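Local coordinates for stress responsive alpha-beta protein (Jannaschia sp., PDB 3BB5) that is of unknown function but forms a dimer of ferredoxin-like subunits and belongs to the stress-responsive alpha/beta-barrel family, at residues V25-E30 and D36-A41; A43-L48 and D88-H93; M102-C107 and D112-V117. All coordinates share one frame; numbering follows the deposited sequence.

Contact 1: residues V25-E30 and D36-A41; sequences VMLEPE and DRIMEA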
loop_
_atom_site.group_PDB
_atom_site.type_symbol
_atom_site.label_atom_id
_atom_site.label_comp_id
_atom_site.label_asym_id
_atom_site.label_seq_id
_atom_site.Cartn_x
_atom_site.Cartn_y
_atom_site.Cartn_z
ATOM N N VAL A 25 3.472 3.135 -3.422
ATOM C CA VAL A 25 4.436 4.223 -3.258
ATOM C C VAL A 25 3.796 5.275 -2.344
ATOM O O VAL A 25 2.777 5.856 -2.712
ATOM C CB VAL A 25 4.827 4.847 -4.646
ATOM C CG1 VAL A 25 5.833 5.976 -4.478
ATOM C CG2 VAL A 25 5.336 3.758 -5.604
HETATM N N MSE A 26 4.372 5.457 -1.147
HETATM C CA MSE A 26 3.926 6.464 -0.169
HETATM C C MSE A 26 4.884 7.653 -0.099
HETATM O O MSE A 26 6.093 7.494 -0.024
HETATM C CB MSE A 26 3.763 5.830 1.213
HETATM C CG MSE A 26 2.807 4.622 1.248
HETATM SE SE MSE A 26 0.998 5.034 0.641
HETATM C CE MSE A 26 0.590 6.503 1.876
ATOM N N LEU A 27 4.330 8.857 -0.151
ATOM C CA LEU A 27 5.129 10.048 -0.410
ATOM C C LEU A 27 5.093 10.926 0.796
ATOM O O LEU A 27 4.073 11.011 1.429
ATOM C CB LEU A 27 4.590 10.813 -1.616
ATOM C CG LEU A 27 4.633 10.099 -2.973
ATOM C CD1 LEU A 27 3.821 10.924 -3.997
ATOM C CD2 LEU A 27 6.077 9.841 -3.472
ATOM N N GLU A 28 6.234 11.559 1.080
ATOM C CA GLU A 28 6.445 12.534 2.157
ATOM C C GLU A 28 6.765 13.933 1.539
ATOM O O GLU A 28 7.938 14.286 1.360
ATOM C CB GLU A 28 7.639 12.039 2.993
ATOM C CG GLU A 28 7.532 12.203 4.444
ATOM C CD GLU A 28 8.827 11.819 5.151
ATOM O OE1 GLU A 28 9.251 10.635 5.005
ATOM O OE2 GLU A 28 9.392 12.702 5.848
ATOM N N PRO A 29 5.725 14.721 1.175
ATOM C CA PRO A 29 5.969 16.031 0.536
ATOM C C PRO A 29 6.830 16.967 1.373
ATOM O O PRO A 29 6.725 16.952 2.600
ATOM C CB PRO A 29 4.559 16.615 0.359
ATOM C CG PRO A 29 3.657 15.435 0.353
ATOM C CD PRO A 29 4.280 14.431 1.298
ATOM N N GLU A 30 7.685 17.755 0.717
ATOM C CA GLU A 30 8.539 18.705 1.404
ATOM C C GLU A 30 8.723 19.960 0.546
ATOM O O GLU A 30 9.167 19.870 -0.606
ATOM C CB GLU A 30 9.891 18.049 1.702
ATOM C CG GLU A 30 10.821 18.866 2.587
ATOM C CD GLU A 30 10.201 19.196 3.919
ATOM O OE1 GLU A 30 9.953 18.259 4.715
ATOM O OE2 GLU A 30 9.937 20.391 4.152
ATOM N N ASP A 36 1.477 20.334 -5.524
ATOM C CA ASP A 36 1.227 20.736 -6.899
ATOM C C ASP A 36 2.045 19.914 -7.898
ATOM O O ASP A 36 1.508 19.441 -8.885
ATOM C CB ASP A 36 1.517 22.241 -7.115
ATOM C CG ASP A 36 0.375 23.150 -6.646
ATOM O OD1 ASP A 36 -0.539 22.680 -5.927
ATOM O OD2 ASP A 36 0.408 24.355 -6.977
ATOM N N ARG A 37 3.338 19.754 -7.635
ATOM C CA ARG A 37 4.213 19.021 -8.537
ATOM C C ARG A 37 3.843 17.547 -8.535
ATOM O O ARG A 37 3.841 16.898 -9.571
ATOM C CB ARG A 37 5.675 19.183 -8.110
ATOM C CG ARG A 37 6.655 18.649 -9.165
ATOM C CD ARG A 37 8.126 19.072 -8.978
ATOM N NE ARG A 37 8.266 20.455 -8.536
ATOM C CZ ARG A 37 8.432 20.826 -7.270
ATOM N NH1 ARG A 37 8.497 19.937 -6.310
ATOM N NH2 ARG A 37 8.530 22.100 -6.966
ATOM N N ILE A 38 3.531 17.032 -7.347
ATOM C CA ILE A 38 3.092 15.637 -7.187
ATOM C C ILE A 38 1.818 15.377 -7.944
ATOM O O ILE A 38 1.669 14.331 -8.539
ATOM C CB ILE A 38 2.911 15.242 -5.718
ATOM C CG1 ILE A 38 4.308 15.164 -5.065
ATOM C CG2 ILE A 38 2.095 13.909 -5.612
ATOM C CD1 ILE A 38 4.356 14.945 -3.567
HETATM N N MSE A 39 0.899 16.344 -7.915
HETATM C CA MSE A 39 -0.353 16.227 -8.657
HETATM C C MSE A 39 -0.145 16.249 -10.188
HETATM O O MSE A 39 -0.836 15.518 -10.901
HETATM C CB MSE A 39 -1.369 17.307 -8.214
HETATM C CG MSE A 39 -1.930 17.143 -6.795
HETATM SE SE MSE A 39 -2.476 15.344 -6.229
HETATM C CE MSE A 39 -3.699 14.938 -7.689
ATOM N N GLU A 40 0.787 17.066 -10.693
ATOM C CA GLU A 40 1.222 16.948 -12.108
ATOM C C GLU A 40 1.827 15.570 -12.418
ATOM O O GLU A 40 1.560 14.995 -13.483
ATOM C CB GLU A 40 2.207 18.057 -12.516
ATOM C CG GLU A 40 1.635 19.182 -13.475
ATOM N N ALA A 41 2.653 15.044 -11.512
ATOM C CA ALA A 41 3.224 13.693 -11.674
ATOM C C ALA A 41 2.121 12.616 -11.719
ATOM O O ALA A 41 2.181 11.715 -12.522
ATOM C CB ALA A 41 4.214 13.403 -10.590
#
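Leu-27 and Pro-29, at the end of strand 21-27 and in the turn after it, are the two residues that meet Ile-38 of helix 34-48. The strand leading up to them is bonded into the sheet, and its Met-26, a selenomethionine, packs on Val-117 of the second subunit. Leu-27 points toward the helix. Its CG lies anti to the carbonyl carbon (chi1 -64°), and the branch ending in CD1 runs out to meet Ile-38 tip to tip. Leu-27 CD1 comes 3.8 Å from Ile-38 CG2, and the same methyl stands 4.1 Å from Ile-38 CD1, so one leucine methyl bears against both ends of the isoleucine fork. Leu-103 of helix 94-105 packs against both residues.

This is the first strand-to-helix connection of the ferredoxin-like fold: the chain leaves an inner strand of the antiparallel sheet, turns through a short loop and comes back as a helix packed on one sheet face. Glu-28 turns away from the helix, and its OE1 makes a salt bridge with Arg-72. At Pro-29 the ring crosses the Ile-38 side chain at about a right angle and lays CG 4.0 Å from Ile-38 CD1; the proline also touches Pro-74, in the loop that leads into strand 75-81. Ile-38 can serve both partners because its CG1 is anti to the carbonyl carbon (chi1 -70°) with chi2 extended at 173°, which carries CD1 out toward the proline while CG2 stays beside Leu-27. The isoleucine side chain touches Ser-106 as well, just past helix 94-105.

Contact 2: residues A43-L48 and D88-H93; sequences AILDGL and DAYAVH. With EDO (1,2-ethanediol), chain G.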
loop_
_atom_site.group_PDB
_atom_site.type_symbol
_atom_site.label_atom_id
_atom_site.label_comp_id
_atom_site.label_asym_id
_atom_site.label_seq_id
_atom_site.Cartn_x
_atom_site.Cartn_y
_atom_site.Cartn_z
ATOM N N ALA A 43 -1.026 13.079 -12.879
ATOM C CA ALA A 43 -1.632 13.220 -14.206
ATOM C C ALA A 43 -0.753 12.624 -15.276
ATOM O O ALA A 43 -1.259 12.038 -16.234
ATOM C CB ALA A 43 -1.918 14.699 -14.543
ATOM N N ILE A 44 0.562 12.778 -15.131
ATOM C CA ILE A 44 1.512 12.160 -16.059
ATOM C C ILE A 44 1.431 10.601 -16.006
ATOM O O ILE A 44 1.357 9.932 -17.033
ATOM C CB ILE A 44 2.962 12.685 -15.843
ATOM C CG1 ILE A 44 3.063 14.148 -16.312
ATOM C CG2 ILE A 44 3.973 11.788 -16.568
ATOM C CD1 ILE A 44 4.285 14.962 -15.777
ATOM N N LEU A 45 1.406 10.051 -14.806
ATOM C CA LEU A 45 1.221 8.610 -14.614
ATOM C C LEU A 45 -0.163 8.045 -15.002
ATOM O O LEU A 45 -0.225 6.968 -15.599
ATOM C CB LEU A 45 1.601 8.239 -13.212
ATOM C CG LEU A 45 3.082 8.494 -12.852
ATOM C CD1 LEU A 45 3.315 8.113 -11.383
ATOM C CD2 LEU A 45 4.026 7.741 -13.782
ATOM N N ASP A 46 -1.244 8.795 -14.758
ATOM C CA ASP A 46 -2.577 8.430 -15.277
ATOM C C ASP A 46 -2.570 8.253 -16.804
ATOM O O ASP A 46 -3.203 7.341 -17.334
ATOM C CB ASP A 46 -3.661 9.453 -14.910
ATOM C CG ASP A 46 -4.126 9.342 -13.454
ATOM O OD1 ASP A 46 -4.021 8.243 -12.872
ATOM O OD2 ASP A 46 -4.549 10.371 -12.866
ATOM N N GLY A 47 -1.848 9.130 -17.493
ATOM C CA GLY A 47 -1.699 9.040 -18.930
ATOM C C GLY A 47 -0.907 7.860 -19.386
ATOM O O GLY A 47 -1.215 7.273 -20.409
ATOM N N LEU A 48 0.145 7.528 -18.657
ATOM C CA LEU A 48 0.968 6.381 -18.998
ATOM C C LEU A 48 0.306 5.012 -18.800
ATOM O O LEU A 48 0.430 4.152 -19.667
ATOM C CB LEU A 48 2.323 6.432 -18.275
ATOM C CG LEU A 48 3.238 5.221 -18.472
ATOM C CD1 LEU A 48 3.654 5.093 -19.937
ATOM C CD2 LEU A 48 4.415 5.282 -17.497
ATOM N N ASP A 88 9.229 -3.686 -14.594
ATOM C CA ASP A 88 10.449 -3.204 -15.244
ATOM C C ASP A 88 10.186 -2.364 -16.480
ATOM O O ASP A 88 10.908 -1.422 -16.747
ATOM C CB ASP A 88 11.324 -4.380 -15.657
ATOM C CG ASP A 88 11.832 -5.192 -14.476
ATOM O OD1 ASP A 88 11.861 -4.678 -13.331
ATOM O OD2 ASP A 88 12.190 -6.357 -14.720
ATOM N N ALA A 89 9.160 -2.720 -17.243
ATOM C CA ALA A 89 8.729 -1.928 -18.389
ATOM C C ALA A 89 8.336 -0.538 -17.943
ATOM O O ALA A 89 8.664 0.436 -18.574
ATOM C CB ALA A 89 7.575 -2.581 -19.078
ATOM N N TYR A 90 7.656 -0.466 -16.802
ATOM C CA TYR A 90 7.224 0.793 -16.215
ATOM C C TYR A 90 8.385 1.620 -15.682
ATOM O O TYR A 90 8.468 2.821 -15.935
ATOM C CB TYR A 90 6.176 0.471 -15.161
ATOM C CG TYR A 90 5.892 1.521 -14.115
ATOM C CD1 TYR A 90 6.605 1.549 -12.950
ATOM C CD2 TYR A 90 4.856 2.412 -14.259
ATOM C CE1 TYR A 90 6.326 2.448 -11.980
ATOM C CE2 TYR A 90 4.588 3.326 -13.307
ATOM C CZ TYR A 90 5.325 3.338 -12.157
ATOM O OH TYR A 90 5.060 4.226 -11.143
ATOM N N ALA A 91 9.285 0.961 -14.955
ATOM C CA ALA A 91 10.485 1.577 -14.414
ATOM C C ALA A 91 11.233 2.397 -15.460
ATOM O O ALA A 91 11.568 3.548 -15.213
ATOM C CB ALA A 91 11.407 0.513 -13.864
ATOM N N VAL A 92 11.462 1.796 -16.629
ATOM C CA VAL A 92 12.347 2.353 -17.624
ATOM C C VAL A 92 11.685 3.290 -18.594
ATOM O O VAL A 92 12.371 3.980 -19.321
ATOM C CB VAL A 92 13.062 1.237 -18.439
ATOM C CG1 VAL A 92 13.902 0.390 -17.510
ATOM C CG2 VAL A 92 12.053 0.376 -19.233
ATOM N N HIS A 93 10.361 3.324 -18.642
ATOM C CA HIS A 93 9.679 4.149 -19.635
ATOM C C HIS A 93 9.995 5.629 -19.363
ATOM O O HIS A 93 9.957 6.053 -18.203
ATOM C CB HIS A 93 8.160 3.889 -19.572
ATOM C CG HIS A 93 7.389 4.522 -20.689
ATOM N ND1 HIS A 93 7.137 5.873 -20.756
ATOM C CD2 HIS A 93 6.798 3.977 -21.777
ATOM C CE1 HIS A 93 6.435 6.134 -21.847
ATOM N NE2 HIS A 93 6.220 4.999 -22.485
HETATM C C1 EDO G . 8.693 5.694 -7.462
HETATM O O1 EDO G . 10.080 5.366 -7.634
HETATM C C2 EDO G . 7.920 5.618 -8.786
HETATM O O2 EDO G . 7.204 4.370 -8.925
#
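Two helices on the same face of the ferredoxin-like sheet meet here, the C-terminal end of helix 34-48 and the last turn of helix 84-92, beside a bound 1,2-ethanediol that probably came from the crystallisation liquor. Leu-48 carries the largest share from its helix. Its CG is anti to the backbone N (chi1 176°), which directs the isobutyl group toward helix 84-92, and the fork at CG then gives each methyl its own partner. Leu-48 CD1 sits over one face of the His-93 imidazole, 3.5 Å from the ring centroid and only 9° off the normal, a CH-pi contact centred on the ring rather than on one atom. Leucine and histidine run alongside one another in opposite senses, with the methyl over the imidazole. The other branch, Leu-48 CD2, lies 4.3 Å from Tyr-90 CD2 and approaches that ring obliquely.

His-93 is fixed from its own side: it is the N-cap of helix 94-105, with ND1 hydrogen-bonded to Thr-95 N. That bond limits rotation of the imidazole and so presents a defined face to the leucine.

Leu-45 CD1 comes 4.3 Å from Tyr-90 OH, while Leu-45 CD2 is 4.5 Å from Tyr-90 CE2. At the far end of the ring, Tyr-90 OH and the diol O2 are hydrogen-bonded at 3.1 Å, and that oxygen lies in the ring plane at its edge; the diol is also bonded to His-23 NE2. Rings of Phe-81 and His-96 also meet the tyrosine. Helices 34-48 and 84-92 thus pack on one face of the antiparallel sheet, as in ferredoxin-like alpha/beta folds, with Tyr-90 reaching Phe-77 and Cys-79 of strand 75-81.

Contact 3: residues M102-C107 and D112-V117; sequences MLVASC and DGILVV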
loop_
_atom_site.group_PDB
_atom_site.type_symbol
_atom_site.label_atom_id
_atom_site.label_comp_id
_atom_site.label_asym_id
_atom_site.label_seq_id
_atom_site.Cartn_x
_atom_site.Cartn_y
_atom_site.Cartn_z
HETATM N N MSE A 102 10.251 14.097 -10.640
HETATM C CA MSE A 102 9.397 15.115 -10.035
HETATM C C MSE A 102 8.984 14.793 -8.609
HETATM O O MSE A 102 8.800 15.674 -7.803
HETATM C CB MSE A 102 8.132 15.283 -10.892
HETATM C CG MSE A 102 8.396 15.835 -12.279
HETATM SE SE MSE A 102 6.765 15.792 -13.348
HETATM C CE MSE A 102 5.779 17.132 -12.283
ATOM N N LEU A 103 8.801 13.513 -8.329
ATOM C CA LEU A 103 8.383 13.028 -6.995
ATOM C C LEU A 103 9.531 13.148 -6.032
ATOM O O LEU A 103 9.329 13.529 -4.885
ATOM C CB LEU A 103 7.936 11.556 -7.049
ATOM C CG LEU A 103 6.653 11.225 -7.807
ATOM C CD1 LEU A 103 6.498 9.656 -7.995
ATOM C CD2 LEU A 103 5.457 11.849 -7.057
ATOM N N VAL A 104 10.730 12.804 -6.508
ATOM C CA VAL A 104 11.945 12.914 -5.727
ATOM C C VAL A 104 12.255 14.356 -5.401
ATOM O O VAL A 104 12.723 14.643 -4.303
ATOM C CB VAL A 104 13.131 12.246 -6.461
ATOM C CG1 VAL A 104 14.494 12.775 -5.982
ATOM C CG2 VAL A 104 13.048 10.738 -6.286
ATOM N N ALA A 105 12.018 15.254 -6.354
ATOM C CA ALA A 105 12.205 16.697 -6.147
ATOM C C ALA A 105 11.170 17.304 -5.179
ATOM O O ALA A 105 11.383 18.363 -4.637
ATOM C CB ALA A 105 12.163 17.432 -7.497
ATOM N N SER A 106 10.053 16.611 -4.979
ATOM C CA SER A 106 8.946 17.061 -4.144
ATOM C C SER A 106 8.915 16.441 -2.736
ATOM O O SER A 106 8.040 16.758 -1.943
ATOM C CB SER A 106 7.648 16.680 -4.853
ATOM O OG SER A 106 7.591 17.272 -6.117
ATOM N N CYS A 107 9.843 15.541 -2.420
ATOM C CA CYS A 107 9.797 14.852 -1.143
ATOM C C CYS A 107 10.957 15.125 -0.250
ATOM O O CYS A 107 12.029 15.548 -0.693
ATOM C CB CYS A 107 9.659 13.335 -1.338
ATOM S SG CYS A 107 8.041 12.865 -2.026
ATOM N N ASP A 112 14.713 9.359 -0.104
ATOM C CA ASP A 112 14.493 8.917 1.282
ATOM C C ASP A 112 13.091 9.243 1.809
ATOM O O ASP A 112 12.656 8.646 2.796
ATOM C CB ASP A 112 15.545 9.510 2.243
ATOM C CG ASP A 112 16.977 9.174 1.833
ATOM O OD1 ASP A 112 17.153 8.452 0.813
ATOM O OD2 ASP A 112 17.917 9.647 2.519
ATOM N N GLY A 113 12.386 10.189 1.192
ATOM C CA GLY A 113 10.993 10.490 1.587
ATOM C C GLY A 113 9.945 9.755 0.778
ATOM O O GLY A 113 8.790 10.183 0.720
ATOM N N ILE A 114 10.366 8.658 0.146
ATOM C CA ILE A 114 9.505 7.813 -0.682
ATOM C C ILE A 114 9.690 6.360 -0.229
ATOM O O ILE A 114 10.796 5.822 -0.323
ATOM C CB ILE A 114 9.881 7.891 -2.186
ATOM C CG1 ILE A 114 9.751 9.337 -2.705
ATOM C CG2 ILE A 114 9.019 6.880 -3.000
ATOM C CD1 ILE A 114 10.381 9.585 -4.095
ATOM N N LEU A 115 8.600 5.789 0.293
ATOM C CA LEU A 115 8.460 4.375 0.698
ATOM C C LEU A 115 7.886 3.568 -0.446
ATOM O O LEU A 115 6.841 3.923 -0.952
ATOM C CB LEU A 115 7.476 4.268 1.878
ATOM C CG LEU A 115 7.205 2.851 2.384
ATOM C CD1 LEU A 115 8.369 2.359 3.168
ATOM C CD2 LEU A 115 5.983 2.796 3.222
ATOM N N VAL A 116 8.562 2.499 -0.857
ATOM C CA VAL A 116 8.064 1.674 -1.934
ATOM C C VAL A 116 8.017 0.220 -1.408
ATOM O O VAL A 116 9.011 -0.302 -0.898
ATOM C CB VAL A 116 8.919 1.829 -3.178
ATOM C CG1 VAL A 116 8.375 1.002 -4.319
ATOM C CG2 VAL A 116 9.001 3.275 -3.554
ATOM N N VAL A 117 6.820 -0.369 -1.487
ATOM C CA VAL A 117 6.531 -1.772 -1.174
ATOM C C VAL A 117 6.191 -2.495 -2.477
ATOM O O VAL A 117 5.571 -1.928 -3.355
ATOM C CB VAL A 117 5.299 -1.858 -0.260
ATOM C CG1 VAL A 117 4.846 -3.280 -0.099
ATOM C CG2 VAL A 117 5.577 -1.186 1.111
#
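The chi1 of -60° at Ile-114 sets CG1 anti to the carbonyl carbon, and an extended chi2 then pushes CD1 out toward the last turn of helix 94-105. Val-104 answers with CG2, which its own chi1 of 158° places anti to its carbonyl carbon. Ile-114 CD1 and Val-104 CG2 come within 3.6 Å, the two side chains crossing at about a right angle. The same isoleucine methyl also touches the base of the neighbouring leucine, with Leu-103 CB 4.3 Å from Ile-114 CD1, so it rests across the helix surface between two consecutive residues.

Closer to the turn, Cys-107 meets the stem of the isoleucine rather than its end: Cys-107 SG lies 4.0 Å from Ile-114 CG1. Cys-107 CB is 3.9 Å from Gly-113 O, at the place where the two backbones come nearest, 5.3 Å between the CA atoms of Cys-107 and Gly-113. Gly-113, without a side chain, lies tightly against Cys-107 just before the strand begins.

Ser-106 folds back on the preceding turn, its OG donating to Met-102 O at 2.6 Å. The acceptor is approached nearly head-on, with a C=O...OG angle of 161°. On the strand side, Val-116 O accepts a bond from Ser-70 OG of the second subunit, so the dimer partner reaches this segment too.

Strand 114-120 is outermost in the sheet of its own chain, and its neighbour there is strand 21-27. Ile-114, the first residue of the strand, packs on Val-25 and Leu-27 of that neighbour and so lies between helix 94-105 and strand 21-27.

Contacts 1 and 3 are close neighbours, their centres 7 Å apart, at one end of the sheet where strands 21-27 and 114-120 run side by side. They are tied by polar links: Arg-37 NH1 lies 2.8 Å from Ser-106 OG, and Glu-30 N lies 2.9 Å from Ser-106 O, both probable hydrogen bonds. Contact 2 sits farther off, about 15 Å from contact 1 and 16 Å from contact 3 between centres, yet it shares helix 34-48 with contact 1. Ile-44 CD1 touches the selenium of Met-102 at 3.6 Å, joining contacts 2 and 3. The diol bound at Tyr-90 also lies about 4 Å, between nearest atoms, from the side chain of Leu-103.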